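Local coordinates for protein putative phosphatase (DUF442) (Shewanella putrefaciens CN-32, PDB 3GXH) that probably hydrolyses phosphate esters as a member of the dual-specificity/tyrosine phosphatase clan, although its substrate is not known, at residues E7-L15 with S25-L36; N107-Q118 with M127-E137. One frame throughout, in Å; residues are numbered along the deposited sequence. Where two conformers were deposited one is given.

Followed from the N terminus, the chain leaves helix 3-7 through the loop that forms one half of contact 1, makes the hairpin of strands 16-19 and 22-25, and returns with 25-36 to close contact 1 around that hairpin. The three remaining strands of the mixed sheet follow before helix 108-120 opens contact 2, which closes after a short loop on 127-137. The two contacts lie in series, neither nested nor crossed, with centres about 18 Å apart. They nevertheless meet: Asn107 ND2 lies 2.9 Å from Ala14 O, a probable hydrogen bond, so the N-terminal loop of contact 1 borders the start of the helix in contact 2.

Contact 1. Residues E7-L15 with S25-L36; sequences ENLQGIRAL and SGLPNEQQFSLL. With EDO (1,2-ethanediol), chain G; SO4 (sulfate ion), chain F; SO4 (sulfate ion), chain E.
Ile12 faces Gln32 and Leu36, one turn apart on helix 30-38, and fills the centre of this contact, where the loop before the first strand of the phosphatase-like alpha/beta domain packs on the connection from strand 22-25 into that helix. With CG1 anti to the carbonyl carbon (chi1 -62°), that branch runs beside Gln32 and CD1 continues to Leu36 CG at 3.8 Å, while CG2 turns to Ser25 and the ring of Pro28. The side chains of Ile12 and Gln32 pass each other heading opposite ways, the amide carbon CD of Gln32 3.7 Å from Ile12 CG1. Farther along the helix, Leu9 meets Leu36 nearly at a right angle, and Leu9 CD2 also rests 3.5 Å from Leu35 O.

The extended end of Gln32 does polar work on two fronts. Its NE2 reaches Gly11 O in a weak, bent bond (N-H...O 121°), while OE1 accepts from Asn29 N. Asn29 OD1 in turn accepts from Gln32 N at 2.9 Å, almost in line with its C=O bond; these reciprocal bonds form a capping box at the helix start. OE1 also accepts a hydrogen bond from a water that accepts from Arg13 N and donates to Leu27 O, so one water joins both segments.

Ahead of the helix, where the chain leaves strand 22-25, the backbones close up: Gly26 N donates to Arg13 O at 2.8 Å, and Ser25 continues into the sheet through backbone bonds to Val102 and Cys104. Arg13 leaves this region with its chain extended from CG to NE, and its guanidinium edge meets two molecules probably from the crystallisation liquor: NH2 donates to O3 of the chain E sulfate, and NH1 to O2 of the ethanediol at 2.8 Å.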
loop_
_atom_site.group_PDB
_atom_site.type_symbol
_atom_site.label_atom_id
_atom_site.label_comp_id
_atom_site.label_asym_id
_atom_site.label_seq_id
_atom_site.Cartn_x
_atom_site.Cartn_y
_atom_site.Cartn_z
ATOM N N GLU A 7 -10.836 -4.494 -14.018
ATOM C CA GLU A 7 -10.520 -3.496 -15.029
ATOM C C GLU A 7 -11.150 -2.167 -14.602
ATOM O O GLU A 7 -10.635 -1.131 -14.978
ATOM C CB GLU A 7 -10.978 -3.907 -16.438
ATOM C CG GLU A 7 -12.471 -3.960 -16.646
ATOM C CD GLU A 7 -12.868 -4.306 -18.083
ATOM O OE1 GLU A 7 -11.976 -4.590 -18.912
ATOM O OE2 GLU A 7 -14.077 -4.293 -18.374
ATOM N N ASN A 8 -12.205 -2.197 -13.785
ATOM C CA ASN A 8 -12.828 -0.978 -13.315
ATOM C C ASN A 8 -12.006 -0.260 -12.248
ATOM O O ASN A 8 -12.399 0.838 -11.874
ATOM C CB ASN A 8 -14.272 -1.191 -12.819
ATOM C CG ASN A 8 -15.304 -1.222 -13.971
ATOM O OD1 ASN A 8 -14.968 -1.055 -15.142
ATOM N ND2 ASN A 8 -16.566 -1.403 -13.617
ATOM N N LEU A 9 -10.870 -0.792 -11.820
ATOM C CA LEU A 9 -9.978 -0.109 -10.894
ATOM C C LEU A 9 -8.864 0.680 -11.592
ATOM O O LEU A 9 -8.062 1.319 -10.915
ATOM C CB LEU A 9 -9.323 -1.131 -9.970
ATOM C CG LEU A 9 -10.312 -1.987 -9.178
ATOM C CD1 LEU A 9 -9.500 -2.912 -8.181
ATOM C CD2 LEU A 9 -11.329 -1.170 -8.376
ATOM N N GLN A 10 -8.769 0.611 -12.916
ATOM C CA GLN A 10 -7.626 1.149 -13.635
ATOM C C GLN A 10 -7.602 2.675 -13.753
ATOM O O GLN A 10 -6.611 3.202 -14.233
ATOM C CB GLN A 10 -7.523 0.469 -15.020
ATOM C CG GLN A 10 -7.118 -1.010 -14.896
ATOM C CD GLN A 10 -5.714 -1.230 -14.307
ATOM O OE1 GLN A 10 -5.561 -2.052 -13.413
ATOM N NE2 GLN A 10 -4.735 -0.460 -14.748
ATOM N N GLY A 11 -8.637 3.345 -13.243
ATOM C CA GLY A 11 -8.659 4.805 -13.115
ATOM C C GLY A 11 -8.123 5.291 -11.803
ATOM O O GLY A 11 -7.908 6.495 -11.646
ATOM N N ILE A 12 -7.817 4.399 -10.852
ATOM C CA ILE A 12 -7.191 4.783 -9.580
ATOM C C ILE A 12 -5.720 5.127 -9.809
ATOM O O ILE A 12 -4.940 4.409 -10.463
ATOM C CB ILE A 12 -7.356 3.702 -8.526
ATOM C CG1 ILE A 12 -8.825 3.513 -8.273
ATOM C CG2 ILE A 12 -6.615 4.025 -7.240
ATOM C CD1 ILE A 12 -9.166 2.268 -7.442
ATOM N N ARG A 13 -5.365 6.297 -9.289
ATOM C CA ARG A 13 -4.020 6.782 -9.436
ATOM C C ARG A 13 -2.965 5.771 -9.032
ATOM O O ARG A 13 -2.999 5.238 -7.940
ATOM C CB ARG A 13 -3.808 8.063 -8.571
ATOM C CG ARG A 13 -2.475 8.752 -8.729
ATOM C CD ARG A 13 -2.435 10.022 -7.923
ATOM N NE ARG A 13 -1.164 10.689 -8.117
ATOM C CZ ARG A 13 -0.893 11.885 -7.588
ATOM N NH1 ARG A 13 -1.788 12.507 -6.841
ATOM N NH2 ARG A 13 0.312 12.404 -7.788
ATOM N N ALA A 14 -2.018 5.510 -9.930
ATOM C CA ALA A 14 -0.853 4.653 -9.657
ATOM C C ALA A 14 -1.206 3.266 -9.155
ATOM O O ALA A 14 -0.409 2.634 -8.442
ATOM C CB ALA A 14 0.131 5.352 -8.708
ATOM N N LEU A 15 -2.357 2.743 -9.560
ATOM C CA LEU A 15 -2.761 1.385 -9.146
ATOM C C LEU A 15 -1.921 0.295 -9.770
ATOM O O LEU A 15 -1.685 0.281 -10.990
ATOM C CB LEU A 15 -4.252 1.152 -9.391
ATOM C CG LEU A 15 -4.749 -0.165 -8.707
ATOM C CD1 LEU A 15 -5.996 0.004 -7.917
ATOM C CD2 LEU A 15 -4.941 -1.099 -9.829
ATOM N N SER A 25 -1.644 1.302 -4.434
ATOM C CA SER A 25 -2.034 2.446 -5.245
ATOM C C SER A 25 -1.705 3.761 -4.623
ATOM O O SER A 25 -1.257 3.859 -3.476
ATOM C CB SER A 25 -3.532 2.406 -5.555
ATOM O OG SER A 25 -4.371 2.775 -4.468
ATOM N N GLY A 26 -1.974 4.791 -5.405
ATOM C CA GLY A 26 -2.126 6.121 -4.893
ATOM C C GLY A 26 -3.508 6.362 -4.341
ATOM O O GLY A 26 -4.247 5.452 -3.982
ATOM N N LEU A 27 -3.902 7.647 -4.212
ATOM C CA LEU A 27 -5.064 7.965 -3.382
ATOM C C LEU A 27 -6.371 7.794 -4.127
ATOM O O LEU A 27 -6.623 8.544 -5.069
ATOM C CB LEU A 27 -4.948 9.420 -2.900
ATOM C CG LEU A 27 -6.074 9.940 -1.983
ATOM C CD1 LEU A 27 -6.202 9.091 -0.762
ATOM C CD2 LEU A 27 -5.766 11.392 -1.622
ATOM N N PRO A 28 -7.223 6.860 -3.725
ATOM C CA PRO A 28 -8.551 6.792 -4.348
ATOM C C PRO A 28 -9.399 7.993 -4.010
ATOM O O PRO A 28 -9.301 8.461 -2.879
ATOM C CB PRO A 28 -9.174 5.481 -3.783
ATOM C CG PRO A 28 -7.947 4.728 -3.284
ATOM C CD PRO A 28 -7.078 5.803 -2.724
ATOM N N ASN A 29 -10.175 8.535 -4.941
ATOM C CA ASN A 29 -11.197 9.487 -4.582
ATOM C C ASN A 29 -12.388 8.741 -3.999
ATOM O O ASN A 29 -12.414 7.517 -3.902
ATOM C CB ASN A 29 -11.552 10.366 -5.783
ATOM C CG ASN A 29 -12.177 9.632 -6.907
ATOM O OD1 ASN A 29 -12.894 8.646 -6.743
ATOM N ND2 ASN A 29 -11.923 10.135 -8.109
ATOM N N GLU A 30 -13.392 9.464 -3.522
ATOM C CA GLU A 30 -14.483 8.873 -2.809
ATOM C C GLU A 30 -15.198 7.819 -3.617
ATOM O O GLU A 30 -15.422 6.681 -3.158
ATOM C CB GLU A 30 -15.476 9.939 -2.306
ATOM C CG GLU A 30 -16.663 9.339 -1.560
ATOM C CD GLU A 30 -17.529 10.370 -0.848
ATOM O OE1 GLU A 30 -17.129 11.559 -0.717
ATOM O OE2 GLU A 30 -18.645 9.985 -0.406
ATOM N N GLN A 31 -15.560 8.130 -4.848
ATOM C CA GLN A 31 -16.268 7.171 -5.693
ATOM C C GLN A 31 -15.448 5.935 -5.975
ATOM O O GLN A 31 -15.994 4.834 -6.105
ATOM C CB GLN A 31 -16.778 7.871 -6.955
ATOM C CG GLN A 31 -15.834 8.612 -7.690
ATOM C CD GLN A 31 -15.575 10.113 -7.211
ATOM O OE1 GLN A 31 -15.870 10.604 -6.019
ATOM N NE2 GLN A 31 -14.926 10.859 -8.144
ATOM N N GLN A 32 -14.145 6.088 -6.054
ATOM C CA GLN A 32 -13.240 4.955 -6.306
ATOM C C GLN A 32 -13.239 3.953 -5.137
ATOM O O GLN A 32 -12.984 2.766 -5.347
ATOM C CB GLN A 32 -11.822 5.404 -6.681
ATOM C CG GLN A 32 -11.807 6.040 -8.052
ATOM C CD GLN A 32 -10.549 6.755 -8.363
ATOM O OE1 GLN A 32 -9.851 7.205 -7.455
ATOM N NE2 GLN A 32 -10.258 6.900 -9.684
ATOM N N PHE A 33 -13.551 4.385 -3.909
ATOM C CA PHE A 33 -13.659 3.401 -2.846
ATOM C C PHE A 33 -14.817 2.448 -3.105
ATOM O O PHE A 33 -14.733 1.265 -2.767
ATOM C CB PHE A 33 -13.812 4.077 -1.491
ATOM C CG PHE A 33 -12.554 4.688 -0.991
ATOM C CD1 PHE A 33 -11.446 3.900 -0.730
ATOM C CD2 PHE A 33 -12.426 6.051 -0.738
ATOM C CE1 PHE A 33 -10.225 4.442 -0.270
ATOM C CE2 PHE A 33 -11.186 6.576 -0.307
ATOM C CZ PHE A 33 -10.116 5.767 -0.084
ATOM N N SER A 34 -15.910 2.948 -3.664
ATOM C CA SER A 34 -17.003 2.045 -4.066
ATOM C C SER A 34 -16.573 1.057 -5.146
ATOM O O SER A 34 -16.971 -0.118 -5.132
ATOM C CB SER A 34 -18.222 2.858 -4.499
ATOM O OG SER A 34 -18.813 3.452 -3.337
ATOM N N LEU A 35 -15.755 1.518 -6.087
ATOM C CA LEU A 35 -15.259 0.626 -7.149
ATOM C C LEU A 35 -14.382 -0.477 -6.524
ATOM O O LEU A 35 -14.443 -1.642 -6.901
ATOM C CB LEU A 35 -14.433 1.399 -8.192
ATOM C CG LEU A 35 -15.185 2.510 -8.939
ATOM C CD1 LEU A 35 -14.194 3.163 -9.887
ATOM C CD2 LEU A 35 -16.361 1.912 -9.708
ATOM N N LEU A 36 -13.559 -0.098 -5.552
ATOM C CA LEU A 36 -12.739 -1.068 -4.821
ATOM C C LEU A 36 -13.599 -2.130 -4.152
ATOM O O LEU A 36 -13.302 -3.342 -4.261
ATOM C CB LEU A 36 -11.849 -0.367 -3.786
ATOM C CG LEU A 36 -10.692 0.380 -4.472
ATOM C CD1 LEU A 36 -10.166 1.512 -3.546
ATOM C CD2 LEU A 36 -9.532 -0.613 -4.891
HETATM C C1 EDO G . -6.584 11.829 -5.362
HETATM O O1 EDO G . -7.651 11.144 -5.314
HETATM C C2 EDO G . -5.742 11.429 -6.589
HETATM O O2 EDO G . -4.599 12.257 -6.617
HETATM S S SO4 F . -0.766 7.389 -12.517
HETATM O O1 SO4 F . 0.150 6.680 -13.355
HETATM O O2 SO4 F . -0.153 7.543 -11.213
HETATM O O3 SO4 F . -1.056 8.761 -13.003
HETATM O O4 SO4 F . -1.963 6.659 -12.460
HETATM S S SO4 E . 3.785 10.915 -9.785
HETATM O O1 SO4 E . 3.321 9.966 -10.809
HETATM O O2 SO4 E . 4.729 11.919 -10.302
HETATM O O3 SO4 E . 2.628 11.570 -9.206
HETATM O O4 SO4 E . 4.445 10.068 -8.847
HETATM O O HOH W 1 -7.182 7.924 -7.704
#

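Contact 2. Residues N107-Q118 with M127-E137; sequences NYRASAFAYLYQ and MAQTMTPWNDE. With SO4 (sulfate ion), chain D.
The edge of Tyr108 is directed at the face of Trp134 at the start of helix 108-120, with ring planes at 53° and Tyr108 CD2 3.5 Å from Trp134 CD2. This is the tight end of a contact in a phosphatase-like fold, where helix 108-120 meets the short helix 127-130 and the 3-10 turn after it. Trp134 CG stands anti to its carbonyl carbon (chi1 -74°), which carries the indole across the first helical turn; there NE1 donates to Tyr108 O at 2.9 Å, tilted from the carbonyl plane. That oxygen also accepts from Ala112 N. Met131 CE lies on the indole face opposite Tyr108, and Pro133 packs on Asn107. Thr130 enters as a knob among Ser111, Ala114, Tyr115 and Gln118; its OG1 bonds to Asn126 O.

Toward solvent, the exposed selenomethionine Met127 still lays its CG over the centre of the Tyr115 ring, 3.5 Å from the centroid, and its SE makes an oblique Met-aromatic contact. Water enters at two margins. One lies within hydrogen-bonding distance of both Gln118 OE1 and Thr130 OG1, while Gln118 NE2 donates to Gln18 O of strand 16-19. At the other margin Tyr108 OH donates to Glu137 OE1 at 2.7 Å on the syn side, although 33° out of the carboxylate plane, and a water links Tyr108 OH to Glu137 OE2.

A sulfate, probably from the crystallisation liquor, occupies the helix N terminus. Its O1 accepts from Tyr108 N. Arg109 N and NH1 both donate to sulfate O4, while Arg109 NE is held by Val75 O; Leu105 N and Ala106 N add further bonds to the anion. Such convergence resembles the phosphate-binding loop of cysteine-dependent phosphatases. The chemistry is therefore consistent with a phosphate site, with Trp134 and Glu137 constraining Tyr108 beside it.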
loop_
_atom_site.group_PDB
_atom_site.type_symbol
_atom_site.label_atom_id
_atom_site.label_comp_id
_atom_site.label_asym_id
_atom_site.label_seq_id
_atom_site.Cartn_x
_atom_site.Cartn_y
_atom_site.Cartn_z
ATOM N N ASN A 107 1.663 6.046 -4.581
ATOM C CA ASN A 107 2.148 4.685 -4.528
ATOM C C ASN A 107 3.653 4.556 -4.331
ATOM O O ASN A 107 4.190 3.495 -4.625
ATOM C CB ASN A 107 1.667 3.842 -5.726
ATOM C CG ASN A 107 1.573 2.312 -5.401
ATOM O OD1 ASN A 107 1.738 1.891 -4.266
ATOM N ND2 ASN A 107 1.261 1.536 -6.402
ATOM N N TYR A 108 4.322 5.555 -3.745
ATOM C CA TYR A 108 5.747 5.366 -3.402
ATOM C C TYR A 108 5.836 4.583 -2.093
ATOM O O TYR A 108 6.350 3.454 -2.044
ATOM C CB TYR A 108 6.471 6.680 -3.253
ATOM C CG TYR A 108 6.892 7.298 -4.553
ATOM C CD1 TYR A 108 5.976 7.816 -5.438
ATOM C CD2 TYR A 108 8.225 7.444 -4.848
ATOM C CE1 TYR A 108 6.400 8.482 -6.602
ATOM C CE2 TYR A 108 8.664 8.087 -6.033
ATOM C CZ TYR A 108 7.719 8.595 -6.892
ATOM O OH TYR A 108 8.115 9.268 -8.059
ATOM N N ARG A 109 5.291 5.108 -1.009
ATOM C CA ARG A 109 5.303 4.396 0.279
ATOM C C ARG A 109 4.705 2.997 0.106
ATOM O O ARG A 109 5.299 1.985 0.588
ATOM C CB ARG A 109 4.475 5.119 1.345
ATOM C CG ARG A 109 5.078 6.392 1.877
ATOM C CD ARG A 109 3.872 7.185 2.438
ATOM N NE ARG A 109 4.138 8.404 3.177
ATOM C CZ ARG A 109 4.253 9.605 2.640
ATOM N NH1 ARG A 109 4.361 9.793 1.322
ATOM N NH2 ARG A 109 4.368 10.649 3.428
ATOM N N ALA A 110 3.530 2.874 -0.512
ATOM C CA ALA A 110 2.814 1.614 -0.581
ATOM C C ALA A 110 3.508 0.555 -1.412
ATOM O O ALA A 110 3.552 -0.612 -1.015
ATOM C CB ALA A 110 1.323 1.837 -1.032
ATOM N N SER A 111 4.070 0.912 -2.547
ATOM C CA SER A 111 4.785 -0.097 -3.356
ATOM C C SER A 111 6.069 -0.572 -2.638
ATOM O O SER A 111 6.407 -1.758 -2.740
ATOM C CB SER A 111 5.085 0.407 -4.762
ATOM O OG SER A 111 6.014 1.493 -4.773
ATOM N N ALA A 112 6.718 0.322 -1.896
ATOM C CA ALA A 112 7.910 -0.046 -1.103
ATOM C C ALA A 112 7.516 -1.033 0.002
ATOM O O ALA A 112 8.174 -2.028 0.228
ATOM C CB ALA A 112 8.613 1.201 -0.547
ATOM N N PHE A 113 6.422 -0.733 0.691
ATOM C CA PHE A 113 5.951 -1.600 1.774
ATOM C C PHE A 113 5.460 -2.935 1.211
ATOM O O PHE A 113 5.693 -3.990 1.802
ATOM C CB PHE A 113 4.840 -0.929 2.614
ATOM C CG PHE A 113 5.342 -0.019 3.714
ATOM C CD1 PHE A 113 6.432 0.827 3.536
ATOM C CD2 PHE A 113 4.660 0.047 4.914
ATOM C CE1 PHE A 113 6.858 1.682 4.546
ATOM C CE2 PHE A 113 5.115 0.889 5.895
ATOM C CZ PHE A 113 6.175 1.699 5.723
ATOM N N ALA A 114 4.804 -2.910 0.046
ATOM C CA ALA A 114 4.392 -4.160 -0.583
ATOM C C ALA A 114 5.612 -5.012 -0.954
ATOM O O ALA A 114 5.611 -6.240 -0.751
ATOM C CB ALA A 114 3.533 -3.908 -1.834
ATOM N N TYR A 115 6.652 -4.408 -1.482
ATOM C CA TYR A 115 7.883 -5.130 -1.791
ATOM C C TYR A 115 8.438 -5.797 -0.536
ATOM O O TYR A 115 8.775 -6.986 -0.554
ATOM C CB TYR A 115 8.907 -4.164 -2.370
ATOM C CG TYR A 115 10.277 -4.762 -2.450
ATOM C CD1 TYR A 115 10.546 -5.754 -3.377
ATOM C CD2 TYR A 115 11.284 -4.397 -1.548
ATOM C CE1 TYR A 115 11.795 -6.350 -3.443
ATOM C CE2 TYR A 115 12.548 -4.980 -1.609
ATOM C CZ TYR A 115 12.790 -5.947 -2.545
ATOM O OH TYR A 115 14.070 -6.532 -2.601
ATOM N N LEU A 116 8.509 -5.045 0.580
ATOM C CA LEU A 116 9.076 -5.618 1.768
ATOM C C LEU A 116 8.225 -6.763 2.298
ATOM O O LEU A 116 8.772 -7.760 2.829
ATOM C CB LEU A 116 9.267 -4.549 2.842
ATOM C CG LEU A 116 10.421 -3.595 2.513
ATOM C CD1 LEU A 116 10.442 -2.464 3.541
ATOM C CD2 LEU A 116 11.807 -4.283 2.449
ATOM N N TYR A 117 6.912 -6.660 2.167
ATOM C CA TYR A 117 6.018 -7.697 2.613
ATOM C C TYR A 117 6.216 -8.953 1.804
ATOM O O TYR A 117 6.324 -10.061 2.358
ATOM C CB TYR A 117 4.559 -7.222 2.532
ATOM C CG TYR A 117 3.556 -8.321 2.706
ATOM C CD1 TYR A 117 3.267 -8.803 3.971
ATOM C CD2 TYR A 117 2.919 -8.917 1.590
ATOM C CE1 TYR A 117 2.334 -9.836 4.141
ATOM C CE2 TYR A 117 2.001 -9.962 1.764
ATOM C CZ TYR A 117 1.722 -10.379 3.033
ATOM O OH TYR A 117 0.827 -11.431 3.177
ATOM N N GLN A 118 6.227 -8.818 0.498
ATOM C CA GLN A 118 6.409 -9.993 -0.346
ATOM C C GLN A 118 7.768 -10.636 -0.089
ATOM O O GLN A 118 7.900 -11.873 -0.070
ATOM C CB GLN A 118 6.215 -9.657 -1.802
ATOM C CG GLN A 118 4.779 -9.206 -2.087
ATOM C CD GLN A 118 4.480 -8.914 -3.542
ATOM O OE1 GLN A 118 5.341 -8.448 -4.313
ATOM N NE2 GLN A 118 3.212 -9.168 -3.929
HETATM N N MSE A 127 12.244 -6.312 -7.361
HETATM C CA MSE A 127 12.141 -4.993 -6.718
HETATM C C MSE A 127 11.725 -3.932 -7.704
HETATM O O MSE A 127 10.825 -3.127 -7.434
HETATM C CB MSE A 127 13.457 -4.578 -6.036
HETATM C CG MSE A 127 13.199 -3.531 -4.942
HETATM SE SE MSE A 127 14.831 -2.899 -4.008
HETATM C CE MSE A 127 15.184 -1.722 -5.441
ATOM N N ALA A 128 12.378 -3.898 -8.849
ATOM C CA ALA A 128 12.076 -2.890 -9.856
ATOM C C ALA A 128 10.659 -3.000 -10.361
ATOM O O ALA A 128 10.012 -1.988 -10.570
ATOM C CB ALA A 128 13.094 -3.043 -11.034
ATOM N N GLN A 129 10.164 -4.224 -10.523
ATOM C CA GLN A 129 8.813 -4.468 -10.968
ATOM C C GLN A 129 7.808 -3.986 -9.918
ATOM O O GLN A 129 6.845 -3.272 -10.232
ATOM C CB GLN A 129 8.581 -5.962 -11.267
ATOM C CG GLN A 129 7.231 -6.331 -11.761
ATOM C CD GLN A 129 6.967 -7.825 -11.708
ATOM O OE1 GLN A 129 7.653 -8.573 -10.992
ATOM N NE2 GLN A 129 5.967 -8.279 -12.468
ATOM N N THR A 130 8.033 -4.378 -8.678
ATOM C CA THR A 130 7.122 -4.029 -7.591
ATOM C C THR A 130 7.081 -2.501 -7.383
ATOM O O THR A 130 5.992 -1.946 -7.127
ATOM C CB THR A 130 7.533 -4.758 -6.298
ATOM O OG1 THR A 130 7.485 -6.168 -6.502
ATOM C CG2 THR A 130 6.551 -4.434 -5.177
HETATM N N MSE A 131 8.247 -1.886 -7.491
HETATM C CA MSE A 131 8.407 -0.461 -7.164
HETATM C C MSE A 131 8.452 0.404 -8.403
HETATM O O MSE A 131 9.025 1.467 -8.419
HETATM C CB MSE A 131 9.608 -0.212 -6.253
HETATM C CG MSE A 131 9.423 -0.847 -4.846
HETATM SE SE MSE A 131 11.023 -0.749 -3.776
HETATM C CE MSE A 131 11.232 1.201 -3.632
ATOM N N THR A 132 7.698 -0.030 -9.408
ATOM C CA THR A 132 7.544 0.729 -10.646
ATOM C C THR A 132 7.179 2.214 -10.414
ATOM O O THR A 132 7.720 3.083 -11.084
ATOM C CB THR A 132 6.565 -0.023 -11.606
ATOM O OG1 THR A 132 7.243 -1.188 -12.124
ATOM C CG2 THR A 132 6.148 0.866 -12.774
ATOM N N PRO A 133 6.314 2.513 -9.430
ATOM C CA PRO A 133 5.961 3.907 -9.213
ATOM C C PRO A 133 7.087 4.793 -8.814
ATOM O O PRO A 133 6.966 5.996 -8.958
ATOM C CB PRO A 133 4.929 3.829 -8.070
ATOM C CG PRO A 133 4.281 2.495 -8.274
ATOM C CD PRO A 133 5.456 1.624 -8.614
ATOM N N TRP A 134 8.192 4.221 -8.332
ATOM C CA TRP A 134 9.370 4.971 -7.938
ATOM C C TRP A 134 10.119 5.535 -9.120
ATOM O O TRP A 134 10.993 6.362 -8.948
ATOM C CB TRP A 134 10.337 4.145 -7.036
ATOM C CG TRP A 134 9.797 3.989 -5.677
ATOM C CD1 TRP A 134 8.715 3.246 -5.319
ATOM C CD2 TRP A 134 10.291 4.584 -4.468
ATOM N NE1 TRP A 134 8.516 3.331 -3.972
ATOM C CE2 TRP A 134 9.434 4.177 -3.427
ATOM C CE3 TRP A 134 11.330 5.475 -4.171
ATOM C CZ2 TRP A 134 9.598 4.604 -2.123
ATOM C CZ3 TRP A 134 11.502 5.875 -2.849
ATOM C CH2 TRP A 134 10.655 5.433 -1.848
ATOM N N ASN A 135 9.807 5.019 -10.310
ATOM C CA ASN A 135 10.417 5.499 -11.524
ATOM C C ASN A 135 11.910 5.609 -11.369
ATOM O O ASN A 135 12.497 6.626 -11.747
ATOM C CB ASN A 135 9.800 6.856 -11.887
ATOM C CG ASN A 135 9.873 7.128 -13.343
ATOM O OD1 ASN A 135 10.519 8.084 -13.773
ATOM N ND2 ASN A 135 9.247 6.264 -14.135
ATOM N N ASP A 136 12.517 4.570 -10.797
ATOM C CA ASP A 136 13.948 4.502 -10.530
ATOM C C ASP A 136 14.578 5.613 -9.628
ATOM O O ASP A 136 15.768 5.898 -9.740
ATOM C CB ASP A 136 14.726 4.416 -11.854
ATOM N N GLU A 137 13.799 6.201 -8.717
ATOM C CA GLU A 137 14.268 7.320 -7.876
ATOM C C GLU A 137 14.706 6.873 -6.482
ATOM O O GLU A 137 15.032 7.687 -5.631
ATOM C CB GLU A 137 13.135 8.348 -7.708
ATOM C CG GLU A 137 12.784 9.076 -9.007
ATOM C CD GLU A 137 11.392 9.665 -9.018
ATOM O OE1 GLU A 137 10.733 9.722 -7.968
ATOM O OE2 GLU A 137 10.973 10.096 -10.117
HETATM S S SO4 D . 3.598 8.845 -1.873
HETATM O O1 SO4 D . 3.478 8.244 -3.166
HETATM O O2 SO4 D . 4.380 10.080 -1.929
HETATM O O3 SO4 D . 2.274 9.163 -1.354
HETATM O O4 SO4 D . 4.184 7.861 -0.943
HETATM O O HOH W 2 8.743 11.250 -10.494
HETATM O O HOH W 3 4.948 -7.647 -6.790
#